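Side-chain contacts in replicase polyprotein 1a (Avian infectious bronchitis virus, PDB 3LD1), which is processed into the separate non-structural proteins of the coronavirus replicase; the fragment here comes from nsp2, whose own role is not well defined: residues 48-53 / 59-64; 3-8 / 87-92; 35-40 / 134-139. The protein carries 3 engineered substitutions. All blocks are in the same frame, centred on the assembly; numbering follows the deposited sequence.

Interaction 1. Residues 48-53 / 59-64; sequences KQFKFE and FLLKGV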
loop_
_atom_site.group_PDB
_atom_site.type_symbol
_atom_site.label_atom_id
_atom_site.label_comp_id
_atom_site.label_asym_id
_atom_site.label_seq_id
_atom_site.Cartn_x
_atom_site.Cartn_y
_atom_site.Cartn_z
ATOM N N LYS A 48 14.923 20.110 -22.414
ATOM C CA LYS A 48 16.128 20.674 -21.904
ATOM C C LYS A 48 17.180 19.538 -21.780
ATOM O O LYS A 48 16.881 18.361 -21.429
ATOM C CB LYS A 48 15.849 21.330 -20.554
ATOM C CG LYS A 48 17.049 21.280 -19.600
ATOM C CD LYS A 48 17.319 22.658 -18.914
ATOM C CE LYS A 48 18.340 22.501 -17.761
ATOM N NZ LYS A 48 18.167 23.724 -16.896
ATOM N N GLN A 49 18.408 19.888 -22.114
ATOM C CA GLN A 49 19.469 18.994 -21.874
ATOM C C GLN A 49 19.472 18.515 -20.432
ATOM O O GLN A 49 19.068 19.240 -19.535
ATOM C CB GLN A 49 20.735 19.711 -22.179
ATOM C CG GLN A 49 21.924 18.802 -22.062
ATOM C CD GLN A 49 23.209 19.590 -22.030
ATOM O OE1 GLN A 49 23.538 20.249 -23.002
ATOM N NE2 GLN A 49 23.910 19.568 -20.890
ATOM N N PHE A 50 19.888 17.281 -20.213
ATOM C CA PHE A 50 20.012 16.747 -18.874
ATOM C C PHE A 50 20.885 15.497 -18.970
ATOM O O PHE A 50 21.122 14.956 -20.073
ATOM C CB PHE A 50 18.646 16.389 -18.324
ATOM C CG PHE A 50 18.003 15.156 -18.968
ATOM C CD1 PHE A 50 17.256 15.267 -20.169
ATOM C CD2 PHE A 50 18.091 13.907 -18.353
ATOM C CE1 PHE A 50 16.626 14.114 -20.782
ATOM C CE2 PHE A 50 17.492 12.731 -18.926
ATOM C CZ PHE A 50 16.753 12.823 -20.137
ATOM N N LYS A 51 21.353 15.032 -17.820
ATOM C CA LYS A 51 22.326 13.982 -17.768
ATOM C C LYS A 51 21.708 12.596 -17.680
ATOM O O LYS A 51 20.662 12.437 -17.086
ATOM C CB LYS A 51 23.136 14.145 -16.500
ATOM C CG LYS A 51 24.194 15.275 -16.547
ATOM C CD LYS A 51 24.964 15.256 -15.161
ATOM C CE LYS A 51 25.717 16.568 -14.933
ATOM N NZ LYS A 51 27.075 16.131 -14.506
ATOM N N PHE A 52 22.403 11.575 -18.168
ATOM C CA PHE A 52 21.943 10.229 -18.024
ATOM C C PHE A 52 23.120 9.311 -17.668
ATOM O O PHE A 52 23.912 8.932 -18.508
ATOM C CB PHE A 52 21.207 9.861 -19.312
ATOM C CG PHE A 52 20.597 8.482 -19.337
ATOM C CD1 PHE A 52 20.058 7.884 -18.177
ATOM C CD2 PHE A 52 20.561 7.760 -20.566
ATOM C CE1 PHE A 52 19.474 6.553 -18.230
ATOM C CE2 PHE A 52 20.009 6.430 -20.624
ATOM C CZ PHE A 52 19.456 5.837 -19.456
ATOM N N GLU A 53 23.273 9.022 -16.391
ATOM C CA GLU A 53 24.187 8.021 -15.953
ATOM C C GLU A 53 23.910 6.594 -16.530
ATOM O O GLU A 53 23.046 5.873 -16.022
ATOM C CB GLU A 53 24.233 8.030 -14.403
ATOM C CG GLU A 53 25.497 8.634 -13.893
ATOM C CD GLU A 53 26.777 7.984 -14.593
ATOM O OE1 GLU A 53 26.956 6.715 -14.580
ATOM O OE2 GLU A 53 27.595 8.746 -15.197
ATOM N N PHE A 59 25.982 10.019 -20.354
ATOM C CA PHE A 59 25.686 10.750 -21.608
ATOM C C PHE A 59 24.817 11.901 -21.254
ATOM O O PHE A 59 24.246 11.961 -20.140
ATOM C CB PHE A 59 25.001 9.928 -22.714
ATOM C CG PHE A 59 25.825 8.751 -23.235
ATOM C CD1 PHE A 59 26.368 8.780 -24.509
ATOM C CD2 PHE A 59 26.000 7.583 -22.459
ATOM C CE1 PHE A 59 27.096 7.670 -24.996
ATOM C CE2 PHE A 59 26.721 6.482 -22.921
ATOM C CZ PHE A 59 27.273 6.514 -24.193
ATOM N N LEU A 60 24.721 12.814 -22.202
ATOM C CA LEU A 60 23.766 13.887 -22.093
ATOM C C LEU A 60 22.669 13.661 -23.150
ATOM O O LEU A 60 23.002 13.346 -24.328
ATOM C CB LEU A 60 24.458 15.219 -22.347
ATOM C CG LEU A 60 25.827 15.487 -21.696
ATOM C CD1 LEU A 60 26.266 16.919 -22.112
ATOM C CD2 LEU A 60 25.886 15.246 -20.146
ATOM N N LEU A 61 21.397 13.841 -22.734
ATOM C CA LEU A 61 20.236 13.748 -23.639
ATOM C C LEU A 61 19.445 15.033 -23.690
ATOM O O LEU A 61 19.518 15.846 -22.809
ATOM C CB LEU A 61 19.299 12.576 -23.277
ATOM C CG LEU A 61 19.896 11.207 -22.904
ATOM C CD1 LEU A 61 18.999 10.387 -22.004
ATOM C CD2 LEU A 61 20.259 10.424 -24.097
ATOM N N LYS A 62 18.663 15.158 -24.738
ATOM C CA LYS A 62 17.757 16.254 -24.945
ATOM C C LYS A 62 16.520 15.824 -25.795
ATOM O O LYS A 62 16.657 15.440 -26.979
ATOM C CB LYS A 62 18.496 17.331 -25.705
ATOM C CG LYS A 62 17.796 18.665 -25.678
ATOM C CD LYS A 62 18.266 19.540 -26.806
ATOM C CE LYS A 62 17.868 20.927 -26.547
ATOM N NZ LYS A 62 18.990 21.472 -25.751
ATOM N N GLY A 63 15.329 15.891 -25.196
ATOM C CA GLY A 63 14.137 15.534 -25.924
ATOM C C GLY A 63 13.843 16.601 -26.947
ATOM O O GLY A 63 13.942 17.802 -26.646
ATOM N N VAL A 64 13.481 16.190 -28.161
ATOM C CA VAL A 64 13.052 17.178 -29.150
ATOM C C VAL A 64 11.840 16.758 -29.938
ATOM O O VAL A 64 11.378 15.613 -29.870
ATOM C CB VAL A 64 14.149 17.498 -30.157
ATOM C CG1 VAL A 64 15.405 18.069 -29.438
ATOM C CG2 VAL A 64 14.448 16.230 -31.034
HETATM O O HOH W 1 14.831 17.043 -22.499
#
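F50 and F52 pair with L61 and F59 across an antiparallel beta hairpin made of strands 50-54 and 57-64. F50 with L61 and F52 with F59 are hydrogen-bonded pairs. K51 with L60, between them, is a non-hydrogen-bonded pair. L61 N donates to F50 O at 2.9 Å, and F50 N returns the bond to L61 O. F52 N reaches F59 O at 2.7 Å.

L61 carries most of the side-chain packing. Its CG lies beside the backbone N (chi1 -43°), and the branch leans toward the two phenylalanines. CB lies 4.0 Å from F50 CE1, near one end of that ring. CG comes next and passes F52 CB at 4.1 Å. Of the two methyls, CD1 lies between the rings, while CD2 turns to F89 of helix 82-89. CD1 meets F52 CD2 at 3.4 Å, and it also touches F50 CZ at 3.8 Å. Both rings run obliquely to the leucine. F40 of helix 30-46 packs against F50, F52 and L61, so the helix covers the part of this face formed by those three residues.

K51 and L60 project from the other face. Their side chains run side by side in the same direction, with K51 CG close to L60 CD2. The amide end of Q49 crosses L60 obliquely, NE2 lying 3.7 Å from CD1. Strand 57-64 is also bonded to strand 4-8, which puts the hairpin at one side of a mixed sheet. At the start of the pairing a water accepts from G63 N and also bonds to K48 O.

The fourth bond between the two segments runs from F59 N to F52 O. It is nearly straight at the hydrogen, 172°, but the donor stands 35° out of the carbonyl plane.

Interaction 2. Residues 3-8 / 87-92; sequences DVILVS and DIFGVS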
loop_
_atom_site.group_PDB
_atom_site.type_symbol
_atom_site.label_atom_id
_atom_site.label_comp_id
_atom_site.label_asym_id
_atom_site.label_seq_id
_atom_site.Cartn_x
_atom_site.Cartn_y
_atom_site.Cartn_z
ATOM N N ASP A 3 28.936 15.261 -26.768
ATOM C CA ASP A 3 27.741 15.076 -27.625
ATOM C C ASP A 3 26.475 14.982 -26.813
ATOM O O ASP A 3 26.367 14.174 -25.860
ATOM C CB ASP A 3 27.819 13.822 -28.467
ATOM C CG ASP A 3 28.797 13.947 -29.576
ATOM O OD1 ASP A 3 29.631 14.878 -29.526
ATOM O OD2 ASP A 3 28.730 13.111 -30.498
ATOM N N VAL A 4 25.535 15.829 -27.206
ATOM C CA VAL A 4 24.214 15.838 -26.612
ATOM C C VAL A 4 23.316 14.992 -27.543
ATOM O O VAL A 4 23.105 15.360 -28.698
ATOM C CB VAL A 4 23.703 17.293 -26.406
ATOM C CG1 VAL A 4 22.497 17.303 -25.495
ATOM C CG2 VAL A 4 24.823 18.169 -25.811
ATOM N N ILE A 5 22.849 13.832 -27.060
ATOM C CA ILE A 5 21.998 12.964 -27.874
ATOM C C ILE A 5 20.570 13.544 -27.936
ATOM O O ILE A 5 19.897 13.676 -26.923
ATOM C CB ILE A 5 22.067 11.462 -27.414
ATOM C CG1 ILE A 5 23.505 10.934 -27.597
ATOM C CG2 ILE A 5 21.031 10.570 -28.178
ATOM C CD1 ILE A 5 24.359 11.148 -26.389
ATOM N N LEU A 6 20.131 13.896 -29.138
ATOM C CA LEU A 6 18.786 14.406 -29.293
ATOM C C LEU A 6 17.714 13.290 -29.411
ATOM O O LEU A 6 17.691 12.562 -30.396
ATOM C CB LEU A 6 18.695 15.385 -30.475
ATOM C CG LEU A 6 19.775 16.509 -30.510
ATOM C CD1 LEU A 6 19.598 17.217 -31.877
ATOM C CD2 LEU A 6 19.748 17.508 -29.260
ATOM N N VAL A 7 16.830 13.142 -28.417
ATOM C CA VAL A 7 15.906 12.049 -28.515
ATOM C C VAL A 7 14.487 12.511 -28.616
ATOM O O VAL A 7 13.957 13.195 -27.732
ATOM C CB VAL A 7 16.156 10.847 -27.538
ATOM C CG1 VAL A 7 17.247 11.124 -26.517
ATOM C CG2 VAL A 7 14.918 10.397 -26.952
ATOM N N SER A 8 13.931 12.165 -29.772
ATOM C CA SER A 8 12.591 12.435 -30.124
ATOM C C SER A 8 11.586 12.129 -29.000
ATOM O O SER A 8 11.458 11.000 -28.526
ATOM C CB SER A 8 12.291 11.614 -31.326
ATOM O OG SER A 8 11.348 12.304 -32.034
ATOM N N ASP A 87 24.567 1.915 -31.743
ATOM C CA ASP A 87 25.588 2.725 -32.469
ATOM C C ASP A 87 25.999 3.930 -31.695
ATOM O O ASP A 87 27.120 4.404 -31.825
ATOM C CB ASP A 87 25.087 3.189 -33.831
ATOM C CG ASP A 87 24.972 2.045 -34.816
ATOM O OD1 ASP A 87 25.594 0.945 -34.573
ATOM O OD2 ASP A 87 24.245 2.248 -35.820
ATOM N N ILE A 88 25.088 4.426 -30.878
ATOM C CA ILE A 88 25.353 5.585 -30.102
ATOM C C ILE A 88 25.834 5.184 -28.732
ATOM O O ILE A 88 26.836 5.736 -28.281
ATOM C CB ILE A 88 24.097 6.375 -29.909
ATOM C CG1 ILE A 88 23.595 7.022 -31.229
ATOM C CG2 ILE A 88 24.272 7.323 -28.735
ATOM C CD1 ILE A 88 22.212 7.510 -31.089
ATOM N N PHE A 89 25.178 4.224 -28.050
ATOM C CA PHE A 89 25.457 4.012 -26.599
ATOM C C PHE A 89 26.383 2.857 -26.277
ATOM O O PHE A 89 27.007 2.815 -25.192
ATOM C CB PHE A 89 24.177 3.926 -25.764
ATOM C CG PHE A 89 23.379 5.213 -25.719
ATOM C CD1 PHE A 89 22.473 5.518 -26.709
ATOM C CD2 PHE A 89 23.523 6.101 -24.676
ATOM C CE1 PHE A 89 21.738 6.701 -26.715
ATOM C CE2 PHE A 89 22.780 7.313 -24.646
ATOM C CZ PHE A 89 21.896 7.618 -25.656
ATOM N N GLY A 90 26.553 1.968 -27.243
ATOM C CA GLY A 90 27.210 0.707 -27.006
ATOM C C GLY A 90 26.099 -0.246 -26.636
ATOM O O GLY A 90 24.927 0.044 -26.888
ATOM N N VAL A 91 26.461 -1.375 -26.035
ATOM C CA VAL A 91 25.578 -2.477 -25.801
ATOM C C VAL A 91 25.252 -2.451 -24.329
ATOM O O VAL A 91 26.125 -2.179 -23.505
ATOM C CB VAL A 91 26.241 -3.829 -26.139
ATOM C CG1 VAL A 91 25.274 -5.031 -25.834
ATOM C CG2 VAL A 91 26.582 -3.865 -27.582
ATOM N N SER A 92 23.965 -2.695 -24.040
ATOM C CA SER A 92 23.461 -2.902 -22.707
ATOM C C SER A 92 22.983 -4.338 -22.590
ATOM O O SER A 92 22.141 -4.741 -23.315
ATOM C CB SER A 92 22.307 -1.943 -22.402
ATOM O OG SER A 92 21.659 -2.405 -21.221
#
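I5 on strand 4-8 faces I88 and F89, the last two residues of helix 82-89. The contact is apolar, with no hydrogen bond between the segments. The two isoleucines overlap alongside, running antiparallel. I5 CG1 meets I88 CG2 at 3.9 Å. F89 reaches toward I5 from the helix side. The far end of the phenyl ring comes up to the isoleucine, F89 CZ lying 4.0 Å from I5 CG2. The ring is oblique to that methyl. I5 CG1 lies beside the backbone N (chi1 -63°), which leaves CG2 anti to it, and both branches touch F89 CZ. Within the helix end, I88 CG2 sits over one face of the F89 ring, offset toward its rim. That methyl therefore touches both the ring and I5. The helix stops just after F89, where G90 takes a positive phi.

Strand 4-8 runs between strands 57-64 and 74-76, so helix 82-89 is packed here against an inner strand of the mixed sheet. F89 also meets F59 and L61 of strand 57-64. L19 of helix 13-20 touches both F89 and V7, bringing a second helix against this strand and helix end.

Interaction 3. Residues 35-40 / 134-139; sequences AVRQKF and LQVAAK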
loop_
_atom_site.group_PDB
_atom_site.type_symbol
_atom_site.label_atom_id
_atom_site.label_comp_id
_atom_site.label_asym_id
_atom_site.label_seq_id
_atom_site.Cartn_x
_atom_site.Cartn_y
_atom_site.Cartn_z
ATOM N N ALA A 35 10.314 6.105 -8.855
ATOM C CA ALA A 35 10.757 7.507 -8.781
ATOM C C ALA A 35 11.797 7.863 -9.887
ATOM O O ALA A 35 11.649 8.898 -10.625
ATOM C CB ALA A 35 11.248 7.869 -7.334
ATOM N N VAL A 36 12.778 6.982 -10.054
ATOM C CA VAL A 36 13.841 7.179 -11.042
ATOM C C VAL A 36 13.303 7.191 -12.504
ATOM O O VAL A 36 13.684 8.068 -13.310
ATOM C CB VAL A 36 14.968 6.116 -10.916
ATOM C CG1 VAL A 36 16.068 6.442 -11.834
ATOM C CG2 VAL A 36 15.512 5.991 -9.427
ATOM N N ARG A 37 12.413 6.259 -12.852
ATOM C CA ARG A 37 11.920 6.204 -14.214
ATOM C C ARG A 37 10.990 7.405 -14.446
ATOM O O ARG A 37 10.994 8.020 -15.505
ATOM C CB ARG A 37 11.244 4.847 -14.478
ATOM C CG ARG A 37 10.601 4.673 -15.881
ATOM C CD ARG A 37 11.629 4.866 -16.953
ATOM N NE ARG A 37 11.118 4.988 -18.356
ATOM C CZ ARG A 37 10.881 3.909 -19.084
ATOM N NH1 ARG A 37 11.026 2.719 -18.508
ATOM N NH2 ARG A 37 10.476 4.015 -20.331
ATOM N N GLN A 38 10.226 7.777 -13.435
ATOM C CA GLN A 38 9.345 8.945 -13.597
ATOM C C GLN A 38 10.174 10.221 -13.845
ATOM O O GLN A 38 9.897 10.961 -14.778
ATOM C CB GLN A 38 8.338 9.060 -12.421
ATOM C CG GLN A 38 7.976 10.513 -12.075
ATOM C CD GLN A 38 7.376 10.648 -10.628
ATOM O OE1 GLN A 38 6.211 10.255 -10.339
ATOM N NE2 GLN A 38 8.201 11.197 -9.711
ATOM N N LYS A 39 11.219 10.452 -13.055
ATOM C CA LYS A 39 12.117 11.646 -13.287
ATOM C C LYS A 39 12.692 11.657 -14.706
ATOM O O LYS A 39 12.849 12.690 -15.397
ATOM C CB LYS A 39 13.287 11.599 -12.293
ATOM C CG LYS A 39 14.269 12.759 -12.335
ATOM C CD LYS A 39 15.224 12.697 -11.074
ATOM C CE LYS A 39 16.153 13.918 -11.089
ATOM N NZ LYS A 39 16.318 14.480 -9.676
ATOM N N PHE A 40 13.038 10.467 -15.137
ATOM C CA PHE A 40 13.699 10.426 -16.407
ATOM C C PHE A 40 12.671 10.712 -17.524
ATOM O O PHE A 40 12.912 11.543 -18.414
ATOM C CB PHE A 40 14.438 9.101 -16.537
ATOM C CG PHE A 40 14.852 8.774 -17.929
ATOM C CD1 PHE A 40 16.164 8.991 -18.345
ATOM C CD2 PHE A 40 13.934 8.217 -18.843
ATOM C CE1 PHE A 40 16.577 8.643 -19.671
ATOM C CE2 PHE A 40 14.320 7.870 -20.145
ATOM C CZ PHE A 40 15.647 8.080 -20.562
ATOM N N LEU A 134 11.573 -3.761 -15.287
ATOM C CA LEU A 134 10.478 -4.342 -16.093
ATOM C C LEU A 134 9.122 -3.861 -15.527
ATOM O O LEU A 134 8.197 -3.484 -16.284
ATOM C CB LEU A 134 10.567 -5.877 -16.160
ATOM C CG LEU A 134 11.849 -6.361 -16.884
ATOM C CD1 LEU A 134 11.979 -7.859 -16.912
ATOM C CD2 LEU A 134 12.007 -5.817 -18.324
ATOM N N GLN A 135 9.076 -3.804 -14.197
ATOM C CA GLN A 135 7.859 -3.499 -13.503
ATOM C C GLN A 135 7.570 -2.025 -13.611
ATOM O O GLN A 135 6.491 -1.586 -13.225
ATOM C CB GLN A 135 7.873 -4.014 -12.061
ATOM C CG GLN A 135 7.844 -5.528 -11.994
ATOM C CD GLN A 135 8.345 -6.042 -10.647
ATOM O OE1 GLN A 135 9.090 -5.327 -10.005
ATOM N NE2 GLN A 135 7.930 -7.274 -10.201
ATOM N N VAL A 136 8.488 -1.270 -14.196
ATOM C CA VAL A 136 8.185 0.148 -14.472
ATOM C C VAL A 136 8.359 0.475 -15.935
ATOM O O VAL A 136 8.351 1.639 -16.313
ATOM C CB VAL A 136 9.020 1.166 -13.556
ATOM C CG1 VAL A 136 8.548 1.088 -12.126
ATOM C CG2 VAL A 136 10.490 0.838 -13.576
ATOM N N ALA A 137 8.483 -0.557 -16.765
ATOM C CA ALA A 137 8.594 -0.353 -18.184
ATOM C C ALA A 137 7.425 0.477 -18.685
ATOM O O ALA A 137 6.367 0.313 -18.170
ATOM C CB ALA A 137 8.641 -1.682 -18.872
ATOM N N ALA A 138 7.620 1.398 -19.635
ATOM C CA ALA A 138 6.510 1.966 -20.446
ATOM C C ALA A 138 5.676 0.928 -21.241
ATOM O O ALA A 138 4.466 1.136 -21.448
ATOM C CB ALA A 138 7.026 3.079 -21.414
ATOM N N LYS A 139 6.276 -0.119 -21.783
ATOM C CA LYS A 139 5.442 -0.951 -22.629
ATOM C C LYS A 139 4.487 -1.753 -21.788
ATOM O O LYS A 139 4.847 -2.598 -20.906
ATOM C CB LYS A 139 6.184 -1.858 -23.638
ATOM C CG LYS A 139 5.388 -1.995 -25.004
ATOM C CD LYS A 139 5.669 -3.234 -25.771
ATOM C CE LYS A 139 4.941 -3.306 -27.138
ATOM N NZ LYS A 139 4.727 -1.862 -27.613
#
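A buried arginine on helix 30-46 meets the connection between helices 128-134 and 140-162. R37 is that arginine, and it touches V136, A137 and A138. The connection begins with a type I beta turn from L134 to A137, closed by A137 N bonding to L134 O at 3.0 Å.

The R37 side chain leaves with CG opposite the backbone N (chi1 177°), then bends about the CB-CG bond (chi2 58°). The bend carries the chain along V136 and sets the guanidinium beside A137 and A138. CB is 4.2 Å from V136 CG2, the nearest approach of those two side chains. Further out, CG lies 3.8 Å from V136 O. R37 NH1 is 3.6 Å from the same oxygen, too far for a hydrogen bond. R37 NH2 rests against A138 CB at 3.7 Å. V136 O, A137 CA and A138 CB all lie obliquely to the guanidinium plane.

Two salt bridges to acids outside the segments hold R37, from NE to D41, one turn further along the same helix, and from NH2 to D17 of helix 13-20; the two carboxylates probably offset the arginine charge. D17 also accepts hydrogen bonds from A138 N and K139 N.

K139 is at the N-cap position of helix 140-162. Seen with D17, which lies outside both segments, the arrangement is that of a buried arginine paired with an aspartate of another helix, the aspartate also accepting backbone N-H groups just ahead of a third helix.

Overall arrangement
Interactions 1 and 2 belong to one mixed sheet, and their centres are 10 Å apart. Strands 57-64 and 4-8 are neighbours, with a probable hydrogen bond of 2.7 Å between K62 O and V7 N. The apolar groups also join: L61 CD2 touches F89 CZ at 3.6 Å. Interaction 3 lies 16 Å from interaction 1, centre to centre. F40 links them, its CE1 being 3.8 Å from L61 CD1. Interactions 2 and 3 do not touch; their nearest atoms are about 7 Å apart. L61 thus packs toward F89 on one side chain branch and toward F40 on the other. All three contacts lie on the same side of the chain's centre.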